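Local coordinates for protein erythromycin C-12 hydroxylase (Saccharopolyspora erythraea, PDB 2JJN) that hydroxylates erythromycin D at C-12 to give erythromycin C, as a heme-thiolate cytochrome P450 monooxygenase of erythromycin biosynthesis, at residues I277-L282 against A341-F346; L282-P287 against A319-D324. The protein carries 2 engineered substitutions. One frame throughout, in Å; residues are numbered along the deposited sequence.

Contact 1 of 2, residues I277-L282 against A341-F346; sequences IVEEVL and AAQLSF. Engineered in segment 341-346: Leu344 (natural residue Phe). With HEM (protoporphyrin IX containing Fe), chain B; SO4 (sulfate ion), chain G.
Leu282 lays its CD1 methyl obliquely against the Phe346 ring, 3.7 Å from CE1, the two side chains crossing at about a right angle. Its other methyl, CD2, turns to the heme vinyl, 3.8 Å from CBB. Phe346 meets the porphyrin with its rim: CE2 comes to 3.5 Å from heme C3B, and pyrrole B lies at the edge of the ring. With CG beside the backbone N (chi1 -74°), the ring fits between Leu282 and the proximal side of the heme. Phe346 opens the P450 signature Phe-x-x-Gly-x-x-x-Cys-x-Gly, and its backbone bonds to that of the axial ligand Cys353.

Gln343 NE2 gives a nearly straight bond (170°) to Glu279 OE1 at 3.0 Å. OE1 lies in the plane of the Gln343 amide, but the carboxylate is turned about 52° from it, so NE2 meets OE1 from above the carboxylate plane. A weak second bond reaches Glu279 O. The other end of the amide is held too, since Gln343 OE1 takes the N-H of Ser345 on a lone pair at 3.2 Å. Ser345 OG donates to Leu282 O at 2.7 Å from above the carbonyl plane, and receives an N-H from Asn320.

Arg360 of helix 356-374 forms a salt bridge with Glu279 OE2, and Leu249 of helix 228-259 packs on Leu282, leaving the end of helix 274-284 between those two helices and the 3-10 turn 344-346.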
ATOM      1  N   ILE A 277       4.132  -2.330 -16.985  1.00 19.43           N
ATOM      2  CA  ILE A 277       5.242  -1.780 -16.195  1.00 19.13           C
ATOM      3  C   ILE A 277       4.774  -1.616 -14.755  1.00 19.62           C
ATOM      4  O   ILE A 277       5.486  -2.000 -13.800  1.00 19.13           O
ATOM      5  CB  ILE A 277       5.698  -0.419 -16.737  1.00 19.13           C
ATOM      6  CG1 ILE A 277       6.524  -0.639 -18.004  1.00 21.64           C
ATOM      7  CG2 ILE A 277       6.512   0.369 -15.685  1.00 19.93           C
ATOM      8  CD1 ILE A 277       6.817   0.678 -18.783  1.00 20.99           C
ATOM      9  N   VAL A 278       3.557  -1.108 -14.567  1.00 20.04           N
ATOM     10  CA  VAL A 278       3.022  -0.906 -13.204  1.00 20.43           C
ATOM     11  C   VAL A 278       2.910  -2.270 -12.483  1.00 20.22           C
ATOM     12  O   VAL A 278       3.308  -2.395 -11.357  1.00 20.67           O
ATOM     13  CB  VAL A 278       1.682  -0.160 -13.245  1.00 21.46           C
ATOM     14  CG1 VAL A 278       1.070  -0.116 -11.843  1.00 20.28           C
ATOM     15  CG2 VAL A 278       1.907   1.238 -13.723  1.00 21.39           C
ATOM     16  N   GLU A 279       2.382  -3.294 -13.155  1.00 19.33           N
ATOM     17  CA  GLU A 279       2.259  -4.594 -12.532  1.00 19.49           C
ATOM     18  C   GLU A 279       3.630  -5.157 -12.159  1.00 18.55           C
ATOM     19  O   GLU A 279       3.781  -5.767 -11.116  1.00 19.61           O
ATOM     20  CB  GLU A 279       1.550  -5.589 -13.475  1.00 20.44           C
ATOM     21  CG  GLU A 279       0.089  -5.305 -13.649  1.00 21.08           C
ATOM     22  CD  GLU A 279      -0.638  -5.146 -12.320  1.00 21.27           C
ATOM     23  OE1 GLU A 279      -0.769  -6.144 -11.539  1.00 19.95           O
ATOM     24  OE2 GLU A 279      -1.107  -4.022 -12.085  1.00 22.13           O
ATOM     25  N   GLU A 280       4.617  -5.001 -13.038  1.00 18.49           N
ATOM     26  CA  GLU A 280       5.926  -5.592 -12.771  1.00 18.75           C
ATOM     27  C   GLU A 280       6.660  -4.843 -11.634  1.00 17.89           C
ATOM     28  O   GLU A 280       7.372  -5.446 -10.833  1.00 19.21           O
ATOM     29  CB  GLU A 280       6.765  -5.654 -14.045  1.00 18.44           C
ATOM     30  CG  GLU A 280       8.142  -6.286 -13.902  1.00 18.45           C
ATOM     31  CD  GLU A 280       8.173  -7.777 -13.513  1.00 19.48           C
ATOM     32  OE1 GLU A 280       7.118  -8.355 -13.134  1.00 20.70           O
ATOM     33  OE2 GLU A 280       9.305  -8.335 -13.583  1.00 19.39           O
ATOM     34  N   VAL A 281       6.492  -3.519 -11.558  1.00 17.66           N
ATOM     35  CA  VAL A 281       7.059  -2.815 -10.380  1.00 17.91           C
ATOM     36  C   VAL A 281       6.343  -3.241  -9.113  1.00 17.76           C
ATOM     37  O   VAL A 281       6.980  -3.450  -8.077  1.00 18.90           O
ATOM     38  CB  VAL A 281       7.025  -1.282 -10.558  1.00 17.53           C
ATOM     39  CG1 VAL A 281       7.556  -0.618  -9.228  1.00 19.55           C
ATOM     40  CG2 VAL A 281       7.871  -0.860 -11.773  1.00 17.98           C
ATOM     41  N   LEU A 282       5.025  -3.427  -9.175  1.00 19.25           N
ATOM     42  CA  LEU A 282       4.324  -3.954  -8.007  1.00 18.96           C
ATOM     43  C   LEU A 282       4.899  -5.302  -7.579  1.00 18.09           C
ATOM     44  O   LEU A 282       5.050  -5.546  -6.400  1.00 18.70           O
ATOM     45  CB  LEU A 282       2.841  -4.152  -8.323  1.00 18.57           C
ATOM     46  CG  LEU A 282       1.979  -2.912  -8.100  1.00 20.40           C
ATOM     47  CD1 LEU A 282       0.648  -3.080  -8.852  1.00 21.57           C
ATOM     48  CD2 LEU A 282       1.697  -2.643  -6.572  1.00 20.69           C
ATOM     49  N   ALA A 341      -2.807 -13.898 -14.359  1.00 38.27           N
ATOM     50  CA  ALA A 341      -2.037 -13.523 -13.180  1.00 35.45           C
ATOM     51  C   ALA A 341      -2.907 -12.906 -12.083  1.00 32.68           C
ATOM     52  O   ALA A 341      -3.847 -12.146 -12.400  1.00 33.96           O
ATOM     53  CB  ALA A 341      -0.936 -12.552 -13.588  1.00 35.65           C
ATOM     54  N   ALA A 342      -2.658 -13.264 -10.816  1.00 28.86           N
ATOM     55  CA  ALA A 342      -3.121 -12.381  -9.724  1.00 23.60           C
ATOM     56  C   ALA A 342      -1.938 -11.737  -9.017  1.00 21.45           C
ATOM     57  O   ALA A 342      -0.872 -12.333  -8.804  1.00 21.52           O
ATOM     58  CB  ALA A 342      -4.085 -13.067  -8.696  1.00 23.98           C
ATOM     59  N   GLN A 343      -2.184 -10.535  -8.572  1.00 17.20           N
ATOM     60  CA  GLN A 343      -1.123  -9.673  -8.095  1.00 12.98           C
ATOM     61  C   GLN A 343      -1.001  -9.748  -6.573  1.00 11.73           C
ATOM     62  O   GLN A 343      -1.760  -9.090  -5.830  1.00 12.03           O
ATOM     63  CB  GLN A 343      -1.494  -8.258  -8.533  1.00 12.53           C
ATOM     64  CG  GLN A 343      -0.502  -7.184  -8.081  1.00 11.97           C
ATOM     65  CD  GLN A 343       0.905  -7.490  -8.438  1.00 13.40           C
ATOM     66  OE1 GLN A 343       1.657  -8.045  -7.618  1.00 13.70           O
ATOM     67  NE2 GLN A 343       1.299  -7.151  -9.670  1.00 12.99           N
ATOM     68  N   LEU A 344      -0.012 -10.542  -6.103  1.00 10.83           N
ATOM     69  CA  LEU A 344       0.108 -10.797  -4.656  1.00 10.39           C
ATOM     70  C   LEU A 344       0.430  -9.539  -3.872  1.00  9.24           C
ATOM     71  O   LEU A 344       0.245  -9.474  -2.638  1.00  9.81           O
ATOM     72  CB  LEU A 344       1.205 -11.880  -4.435  1.00 10.29           C
ATOM     73  CG  LEU A 344       1.378 -12.308  -2.981  1.00  9.51           C
ATOM     74  CD1 LEU A 344       0.146 -12.940  -2.377  1.00 13.97           C
ATOM     75  CD2 LEU A 344       2.496 -13.373  -2.832  1.00 11.81           C
ATOM     76  N   SER A 345       0.953  -8.534  -4.583  1.00  9.72           N
ATOM     77  CA  SER A 345       1.237  -7.278  -3.867  1.00  9.57           C
ATOM     78  C   SER A 345      -0.028  -6.553  -3.424  1.00  9.90           C
ATOM     79  O   SER A 345       0.036  -5.622  -2.613  1.00 10.12           O
ATOM     80  CB  SER A 345       2.117  -6.383  -4.714  1.00  9.94           C
ATOM     81  OG  SER A 345       3.313  -7.056  -4.999  1.00  9.30           O
ATOM     82  N   PHE A 346      -1.170  -7.020  -3.919  1.00  9.03           N
ATOM     83  CA  PHE A 346      -2.480  -6.540  -3.419  1.00 10.29           C
ATOM     84  C   PHE A 346      -3.139  -7.532  -2.458  1.00  9.43           C
ATOM     85  O   PHE A 346      -4.268  -7.299  -2.031  1.00 10.44           O
ATOM     86  CB  PHE A 346      -3.456  -6.306  -4.582  1.00  9.24           C
ATOM     87  CG  PHE A 346      -3.179  -5.073  -5.395  1.00  9.30           C
ATOM     88  CD1 PHE A 346      -3.019  -5.151  -6.771  1.00 10.26           C
ATOM     89  CD2 PHE A 346      -3.044  -3.817  -4.778  1.00 10.23           C
ATOM     90  CE1 PHE A 346      -2.741  -3.990  -7.547  1.00 11.73           C
ATOM     91  CE2 PHE A 346      -2.776  -2.658  -5.551  1.00 12.87           C
ATOM     92  CZ  PHE A 346      -2.617  -2.760  -6.927  1.00 11.89           C
TER
HETATM   93  CHA HEM B 412      -6.128  -4.183   1.348  1.00 12.24           C
HETATM   94  CHB HEM B 412      -1.913  -3.284  -0.941  1.00 10.52           C
HETATM   95  CHC HEM B 412      -3.818   0.772  -2.788  1.00 14.69           C
HETATM   96  CHD HEM B 412      -7.691   0.295   0.117  1.00 13.38           C
HETATM   97  C1A HEM B 412      -4.859  -4.287   0.815  1.00 11.79           C
HETATM   98  C2A HEM B 412      -3.952  -5.417   1.050  1.00 11.12           C
HETATM   99  C3A HEM B 412      -2.792  -5.164   0.437  1.00 10.18           C
HETATM  100  C4A HEM B 412      -2.906  -3.870  -0.206  1.00 10.32           C
HETATM  101  CMA HEM B 412      -1.526  -6.048   0.427  1.00 10.50           C
HETATM  102  CAA HEM B 412      -4.297  -6.692   1.841  1.00 11.83           C
HETATM  103  CBA HEM B 412      -4.120  -6.489   3.335  1.00 12.51           C
HETATM  104  CGA HEM B 412      -4.199  -7.805   4.112  1.00 13.91           C
HETATM  105  O1A HEM B 412      -4.410  -8.884   3.491  1.00 13.54           O
HETATM  106  O2A HEM B 412      -4.091  -7.725   5.377  1.00 12.07           O
HETATM  107  C1B HEM B 412      -2.077  -2.096  -1.656  1.00 11.04           C
HETATM  108  C2B HEM B 412      -1.106  -1.537  -2.562  1.00 11.14           C
HETATM  109  C3B HEM B 412      -1.638  -0.409  -3.087  1.00 12.51           C
HETATM  110  C4B HEM B 412      -2.960  -0.265  -2.490  1.00 12.70           C
HETATM  111  CMB HEM B 412       0.249  -2.240  -2.789  1.00 12.64           C
HETATM  112  CAB HEM B 412      -1.059   0.622  -4.075  1.00 14.56           C
HETATM  113  CBB HEM B 412      -0.262   0.235  -5.017  1.00 16.65           C
HETATM  114  C1C HEM B 412      -5.025   0.994  -2.161  1.00 13.35           C
HETATM  115  C2C HEM B 412      -5.899   2.128  -2.415  1.00 14.47           C
HETATM  116  C3C HEM B 412      -6.974   1.997  -1.608  1.00 13.07           C
HETATM  117  C4C HEM B 412      -6.815   0.765  -0.832  1.00 12.68           C
HETATM  118  CMC HEM B 412      -5.566   3.232  -3.453  1.00 15.87           C
HETATM  119  CAC HEM B 412      -8.186   2.932  -1.430  1.00 17.74           C
HETATM  120  CBC HEM B 412      -8.772   3.563  -2.447  1.00 22.66           C
HETATM  121  C1D HEM B 412      -7.574  -0.930   0.701  1.00 11.76           C
HETATM  122  C2D HEM B 412      -8.528  -1.432   1.637  1.00 13.95           C
HETATM  123  C3D HEM B 412      -8.067  -2.806   1.999  1.00 12.38           C
HETATM  124  C4D HEM B 412      -6.857  -3.020   1.261  1.00 10.73           C
HETATM  125  CMD HEM B 412      -9.797  -0.705   2.176  1.00 14.33           C
HETATM  126  CAD HEM B 412      -8.717  -3.794   2.984  1.00 11.56           C
HETATM  127  CBD HEM B 412      -9.676  -4.757   2.259  1.00 11.86           C
HETATM  128  CGD HEM B 412     -10.203  -5.778   3.220  1.00 13.11           C
HETATM  129  O1D HEM B 412      -9.674  -5.925   4.335  1.00 12.77           O
HETATM  130  O2D HEM B 412     -11.181  -6.458   2.845  1.00 12.70           O
HETATM  131  NA  HEM B 412      -4.190  -3.351   0.008  1.00 10.32           N
HETATM  132  NB  HEM B 412      -3.202  -1.280  -1.582  1.00 10.64           N
HETATM  133  NC  HEM B 412      -5.618   0.221  -1.181  1.00 10.67           N
HETATM  134  ND  HEM B 412      -6.579  -1.906   0.491  1.00 10.46           N
HETATM  135 FE   HEM B 412      -4.946  -1.664  -0.692  1.00 12.77          FE
HETATM  136  S   SO4 G 417       1.458 -13.864  -8.060  0.50 27.83           S
HETATM  137  O1  SO4 G 417       1.784 -12.437  -7.769  0.50 20.34           O
HETATM  138  O2  SO4 G 417       1.407 -14.663  -6.836  0.50 22.72           O
HETATM  139  O3  SO4 G 417       2.387 -14.537  -8.971  0.50 29.79           O
HETATM  140  O4  SO4 G 417       0.113 -14.012  -8.597  0.50 28.49           O
HETATM  141  O   HOH W   1      -3.930  -0.689   1.020  1.00 27.42           O

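Contact 2 of 2, residues L282-P287 against A319-D324. With HEM (protoporphyrin IX containing Fe), chain B.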
ATOM      1  N   LEU A 282       5.025  -3.427  -9.175  1.00 19.25           N
ATOM      2  CA  LEU A 282       4.324  -3.954  -8.007  1.00 18.96           C
ATOM      3  C   LEU A 282       4.899  -5.302  -7.579  1.00 18.09           C
ATOM      4  O   LEU A 282       5.050  -5.546  -6.400  1.00 18.70           O
ATOM      5  CB  LEU A 282       2.841  -4.152  -8.323  1.00 18.57           C
ATOM      6  CG  LEU A 282       1.979  -2.912  -8.100  1.00 20.40           C
ATOM      7  CD1 LEU A 282       0.648  -3.080  -8.852  1.00 21.57           C
ATOM      8  CD2 LEU A 282       1.697  -2.643  -6.572  1.00 20.69           C
ATOM      9  N   ARG A 283       5.222  -6.169  -8.549  1.00 18.18           N
ATOM     10  CA  ARG A 283       5.826  -7.476  -8.173  1.00 17.94           C
ATOM     11  C   ARG A 283       7.230  -7.255  -7.587  1.00 18.52           C
ATOM     12  O   ARG A 283       7.626  -7.841  -6.546  1.00 17.89           O
ATOM     13  CB  ARG A 283       5.894  -8.422  -9.367  1.00 18.66           C
ATOM     14  CG  ARG A 283       6.421  -9.799  -8.977  1.00 18.62           C
ATOM     15  CD  ARG A 283       6.747 -10.607 -10.256  1.00 18.92           C
ATOM     16  NE  ARG A 283       7.909 -10.046 -10.990  1.00 17.99           N
ATOM     17  CZ  ARG A 283       9.178 -10.310 -10.660  1.00 18.40           C
ATOM     18  NH1 ARG A 283       9.443 -11.115  -9.607  1.00 18.62           N
ATOM     19  NH2 ARG A 283      10.197  -9.766 -11.338  1.00 19.43           N
ATOM     20  N   TYR A 284       8.013  -6.416  -8.276  1.00 18.34           N
ATOM     21  CA  TYR A 284       9.405  -6.266  -7.982  1.00 17.84           C
ATOM     22  C   TYR A 284       9.676  -5.530  -6.650  1.00 17.17           C
ATOM     23  O   TYR A 284      10.578  -5.932  -5.893  1.00 17.70           O
ATOM     24  CB  TYR A 284      10.022  -5.537  -9.204  1.00 18.85           C
ATOM     25  CG  TYR A 284      11.518  -5.543  -9.304  1.00 18.68           C
ATOM     26  CD1 TYR A 284      12.189  -6.705  -9.653  1.00 20.61           C
ATOM     27  CD2 TYR A 284      12.220  -4.366  -9.128  1.00 20.87           C
ATOM     28  CE1 TYR A 284      13.596  -6.666  -9.798  1.00 22.50           C
ATOM     29  CE2 TYR A 284      13.604  -4.322  -9.279  1.00 23.20           C
ATOM     30  CZ  TYR A 284      14.258  -5.443  -9.601  1.00 22.80           C
ATOM     31  OH  TYR A 284      15.649  -5.317  -9.711  1.00 28.51           O
ATOM     32  N   ARG A 285       8.911  -4.468  -6.417  1.00 10.55           N
ATOM     33  CA  ARG A 285       9.099  -3.604  -5.245  1.00  9.17           C
ATOM     34  C   ARG A 285       7.705  -3.296  -4.649  1.00  9.06           C
ATOM     35  O   ARG A 285       7.219  -2.177  -4.712  1.00  8.82           O
ATOM     36  CB  ARG A 285       9.842  -2.337  -5.652  1.00  9.25           C
ATOM     37  CG  ARG A 285      11.354  -2.539  -5.757  1.00  9.15           C
ATOM     38  CD  ARG A 285      12.021  -1.268  -6.199  1.00 11.50           C
ATOM     39  NE  ARG A 285      13.478  -1.390  -5.966  1.00 12.30           N
ATOM     40  CZ  ARG A 285      14.417  -1.019  -6.837  1.00 13.68           C
ATOM     41  NH1 ARG A 285      14.129  -0.494  -8.030  1.00 11.24           N
ATOM     42  NH2 ARG A 285      15.705  -1.173  -6.481  1.00 14.26           N
ATOM     43  N   PRO A 286       7.095  -4.302  -4.048  1.00  9.55           N
ATOM     44  CA  PRO A 286       5.734  -4.142  -3.440  1.00  9.06           C
ATOM     45  C   PRO A 286       5.774  -3.079  -2.352  1.00 10.36           C
ATOM     46  O   PRO A 286       6.638  -3.129  -1.498  1.00 11.03           O
ATOM     47  CB  PRO A 286       5.446  -5.522  -2.836  1.00  8.72           C
ATOM     48  CG  PRO A 286       6.788  -6.198  -2.676  1.00 10.01           C
ATOM     49  CD  PRO A 286       7.633  -5.664  -3.853  1.00 10.05           C
ATOM     50  N   PRO A 287       4.864  -2.102  -2.398  1.00 10.29           N
ATOM     51  CA  PRO A 287       4.862  -1.072  -1.361  1.00 10.23           C
ATOM     52  C   PRO A 287       4.731  -1.632   0.041  1.00 10.83           C
ATOM     53  O   PRO A 287       5.376  -1.101   0.945  1.00 11.49           O
ATOM     54  CB  PRO A 287       3.665  -0.211  -1.765  1.00 12.09           C
ATOM     55  CG  PRO A 287       3.620  -0.343  -3.303  1.00 11.47           C
ATOM     56  CD  PRO A 287       3.955  -1.771  -3.510  1.00 10.20           C
ATOM     57  N   ALA A 319       7.961 -13.744  -1.333  1.00 17.39           N
ATOM     58  CA  ALA A 319       7.126 -14.540  -2.270  1.00 17.53           C
ATOM     59  C   ALA A 319       7.295 -14.058  -3.674  1.00 18.48           C
ATOM     60  O   ALA A 319       7.366 -14.868  -4.614  1.00 18.84           O
ATOM     61  CB  ALA A 319       5.638 -14.446  -1.857  1.00 18.82           C
ATOM     62  N   ASN A 320       7.317 -12.724  -3.862  1.00 18.13           N
ATOM     63  CA  ASN A 320       7.406 -12.170  -5.224  1.00 17.49           C
ATOM     64  C   ASN A 320       8.778 -12.413  -5.874  1.00 17.61           C
ATOM     65  O   ASN A 320       8.909 -12.276  -7.072  1.00 19.74           O
ATOM     66  CB  ASN A 320       7.148 -10.674  -5.175  1.00 18.18           C
ATOM     67  CG  ASN A 320       5.669 -10.300  -4.956  1.00 18.67           C
ATOM     68  OD1 ASN A 320       4.784 -11.148  -4.841  1.00 20.20           O
ATOM     69  ND2 ASN A 320       5.432  -8.970  -4.874  1.00 18.66           N
ATOM     70  N   ARG A 321       9.809 -12.680  -5.068  1.00 11.94           N
ATOM     71  CA  ARG A 321      11.176 -12.945  -5.623  1.00 11.57           C
ATOM     72  C   ARG A 321      11.501 -14.454  -5.553  1.00 12.93           C
ATOM     73  O   ARG A 321      12.667 -14.857  -5.703  1.00 12.91           O
ATOM     74  CB  ARG A 321      12.193 -12.139  -4.813  1.00 11.45           C
ATOM     75  CG  ARG A 321      11.966 -10.621  -4.889  1.00 13.40           C
ATOM     76  CD  ARG A 321      12.008 -10.055  -6.309  1.00 10.60           C
ATOM     77  NE  ARG A 321      12.159  -8.615  -6.256  1.00 11.77           N
ATOM     78  CZ  ARG A 321      13.311  -7.953  -6.419  1.00 11.70           C
ATOM     79  NH1 ARG A 321      14.420  -8.605  -6.746  1.00 14.43           N
ATOM     80  NH2 ARG A 321      13.355  -6.630  -6.295  1.00 11.87           N
ATOM     81  N   ASP A 322      10.463 -15.255  -5.302  1.00 11.55           N
ATOM     82  CA  ASP A 322      10.629 -16.751  -5.160  1.00 12.49           C
ATOM     83  C   ASP A 322      10.654 -17.445  -6.525  1.00 13.64           C
ATOM     84  O   ASP A 322       9.677 -17.400  -7.243  1.00 13.20           O
ATOM     85  CB  ASP A 322       9.458 -17.257  -4.321  1.00 12.17           C
ATOM     86  CG  ASP A 322       9.589 -18.688  -3.906  1.00 14.44           C
ATOM     87  OD1 ASP A 322       8.853 -19.117  -2.988  1.00 13.30           O
ATOM     88  OD2 ASP A 322      10.375 -19.423  -4.551  1.00 16.16           O
ATOM     89  N   SER A 323      11.802 -18.055  -6.865  1.00 14.58           N
ATOM     90  CA  SER A 323      11.918 -18.652  -8.172  1.00 16.88           C
ATOM     91  C   SER A 323      10.952 -19.830  -8.365  1.00 17.93           C
ATOM     92  O   SER A 323      10.682 -20.275  -9.522  1.00 18.77           O
ATOM     93  CB  SER A 323      13.355 -19.097  -8.406  1.00 16.26           C
ATOM     94  OG  SER A 323      13.670 -20.213  -7.594  1.00 20.51           O
ATOM     95  N   ASP A 324      10.424 -20.364  -7.261  1.00 18.18           N
ATOM     96  CA  ASP A 324       9.358 -21.360  -7.397  1.00 19.62           C
ATOM     97  C   ASP A 324       8.067 -20.816  -8.000  1.00 20.15           C
ATOM     98  O   ASP A 324       7.237 -21.567  -8.538  1.00 21.22           O
ATOM     99  CB  ASP A 324       9.093 -22.050  -6.054  1.00 21.00           C
ATOM    100  CG  ASP A 324      10.236 -22.972  -5.624  1.00 24.76           C
ATOM    101  OD1 ASP A 324      11.062 -23.398  -6.493  1.00 29.18           O
ATOM    102  OD2 ASP A 324      10.291 -23.318  -4.419  1.00 28.66           O
TER
HETATM  103  CHA HEM B 412      -6.128  -4.183   1.348  1.00 12.24           C
HETATM  104  CHB HEM B 412      -1.913  -3.284  -0.941  1.00 10.52           C
HETATM  105  CHC HEM B 412      -3.818   0.772  -2.788  1.00 14.69           C
HETATM  106  CHD HEM B 412      -7.691   0.295   0.117  1.00 13.38           C
HETATM  107  C1A HEM B 412      -4.859  -4.287   0.815  1.00 11.79           C
HETATM  108  C2A HEM B 412      -3.952  -5.417   1.050  1.00 11.12           C
HETATM  109  C3A HEM B 412      -2.792  -5.164   0.437  1.00 10.18           C
HETATM  110  C4A HEM B 412      -2.906  -3.870  -0.206  1.00 10.32           C
HETATM  111  CMA HEM B 412      -1.526  -6.048   0.427  1.00 10.50           C
HETATM  112  CAA HEM B 412      -4.297  -6.692   1.841  1.00 11.83           C
HETATM  113  CBA HEM B 412      -4.120  -6.489   3.335  1.00 12.51           C
HETATM  114  CGA HEM B 412      -4.199  -7.805   4.112  1.00 13.91           C
HETATM  115  O1A HEM B 412      -4.410  -8.884   3.491  1.00 13.54           O
HETATM  116  O2A HEM B 412      -4.091  -7.725   5.377  1.00 12.07           O
HETATM  117  C1B HEM B 412      -2.077  -2.096  -1.656  1.00 11.04           C
HETATM  118  C2B HEM B 412      -1.106  -1.537  -2.562  1.00 11.14           C
HETATM  119  C3B HEM B 412      -1.638  -0.409  -3.087  1.00 12.51           C
HETATM  120  C4B HEM B 412      -2.960  -0.265  -2.490  1.00 12.70           C
HETATM  121  CMB HEM B 412       0.249  -2.240  -2.789  1.00 12.64           C
HETATM  122  CAB HEM B 412      -1.059   0.622  -4.075  1.00 14.56           C
HETATM  123  CBB HEM B 412      -0.262   0.235  -5.017  1.00 16.65           C
HETATM  124  C1C HEM B 412      -5.025   0.994  -2.161  1.00 13.35           C
HETATM  125  C2C HEM B 412      -5.899   2.128  -2.415  1.00 14.47           C
HETATM  126  C3C HEM B 412      -6.974   1.997  -1.608  1.00 13.07           C
HETATM  127  C4C HEM B 412      -6.815   0.765  -0.832  1.00 12.68           C
HETATM  128  CMC HEM B 412      -5.566   3.232  -3.453  1.00 15.87           C
HETATM  129  CAC HEM B 412      -8.186   2.932  -1.430  1.00 17.74           C
HETATM  130  CBC HEM B 412      -8.772   3.563  -2.447  1.00 22.66           C
HETATM  131  C1D HEM B 412      -7.574  -0.930   0.701  1.00 11.76           C
HETATM  132  C2D HEM B 412      -8.528  -1.432   1.637  1.00 13.95           C
HETATM  133  C3D HEM B 412      -8.067  -2.806   1.999  1.00 12.38           C
HETATM  134  C4D HEM B 412      -6.857  -3.020   1.261  1.00 10.73           C
HETATM  135  CMD HEM B 412      -9.797  -0.705   2.176  1.00 14.33           C
HETATM  136  CAD HEM B 412      -8.717  -3.794   2.984  1.00 11.56           C
HETATM  137  CBD HEM B 412      -9.676  -4.757   2.259  1.00 11.86           C
HETATM  138  CGD HEM B 412     -10.203  -5.778   3.220  1.00 13.11           C
HETATM  139  O1D HEM B 412      -9.674  -5.925   4.335  1.00 12.77           O
HETATM  140  O2D HEM B 412     -11.181  -6.458   2.845  1.00 12.70           O
HETATM  141  NA  HEM B 412      -4.190  -3.351   0.008  1.00 10.32           N
HETATM  142  NB  HEM B 412      -3.202  -1.280  -1.582  1.00 10.64           N
HETATM  143  NC  HEM B 412      -5.618   0.221  -1.181  1.00 10.67           N
HETATM  144  ND  HEM B 412      -6.579  -1.906   0.491  1.00 10.46           N
HETATM  145 FE   HEM B 412      -4.946  -1.664  -0.692  1.00 12.77          FE
HETATM  146  O   HOH W   1      -3.930  -0.689   1.020  1.00 27.42           O
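The guanidinium of Arg321 lies flat on one face of the Tyr284 ring, planes 8° apart and centres 3.9 Å apart, a stacked cation-pi pair with NH2 over the ring centre. The same guanidinium offers its edge to the backbone of the tyrosine: NH2 at 2.9 Å and NE at 3.1 Å both donate to Tyr284 O, side-on and in the guanidinium plane. One residue thus supplies both the ring beneath the group and the acceptor at its edge, which fixes its rotation, while Arg321 NH1 forms a salt bridge with Asp330. The bend at chi2 (-58°) turns the arginine chain toward this site. Tyr284 CE2 in turn sits over a face of the Arg285 guanidinium, offset toward its rim.

Arg283 is the arginine of the Glu-x-x-Arg motif of the P450 K helix. Its NH2 pairs with Glu280, to which Arg336 is also bridged, giving the Glu-Arg-Arg triad of the family. Asn320 O lies at the edge of the Arg283 guanidinium, 2.8 Å from NH1, in a weak, bent bond; NH1 also donates to Pro329 O.

Helix 274-284 ends just before Pro286 and Pro287, which have no N-H to give to the carbonyls of Leu282 and Arg283. Asn320 serves the second of these, its ND2 donating to Arg283 O at 3.0 Å from slightly outside the carbonyl plane. The Asn320 and Arg283 chains slide past each other in opposite directions, CB of the asparagine 4.0 Å from CG of the arginine. Besides its bond to Ser345, ND2 rests 3.8 Å from Pro286 CG, while Pro287 CD lies 3.8 Å from heme CMB.

Contacts 1 and 2 have centres 8 Å apart and share Leu282 on helix 274-284. Contact 2 (282-287 with 319-324) is nested along the chain within the loop closed by contact 1 (277-282 with 341-346), a span that holds several strands. They meet directly at the Ser345-Asn320 pair, and where the engineered Leu344 packs on Ala319. Together they join one helix end to helix 316-320 and to the heme-binding loop leading to Cys353. Both touch the heme near pyrrole B, so the triad-bearing helix, the cysteine loop and the cofactor form one continuous packed region of the P450 core.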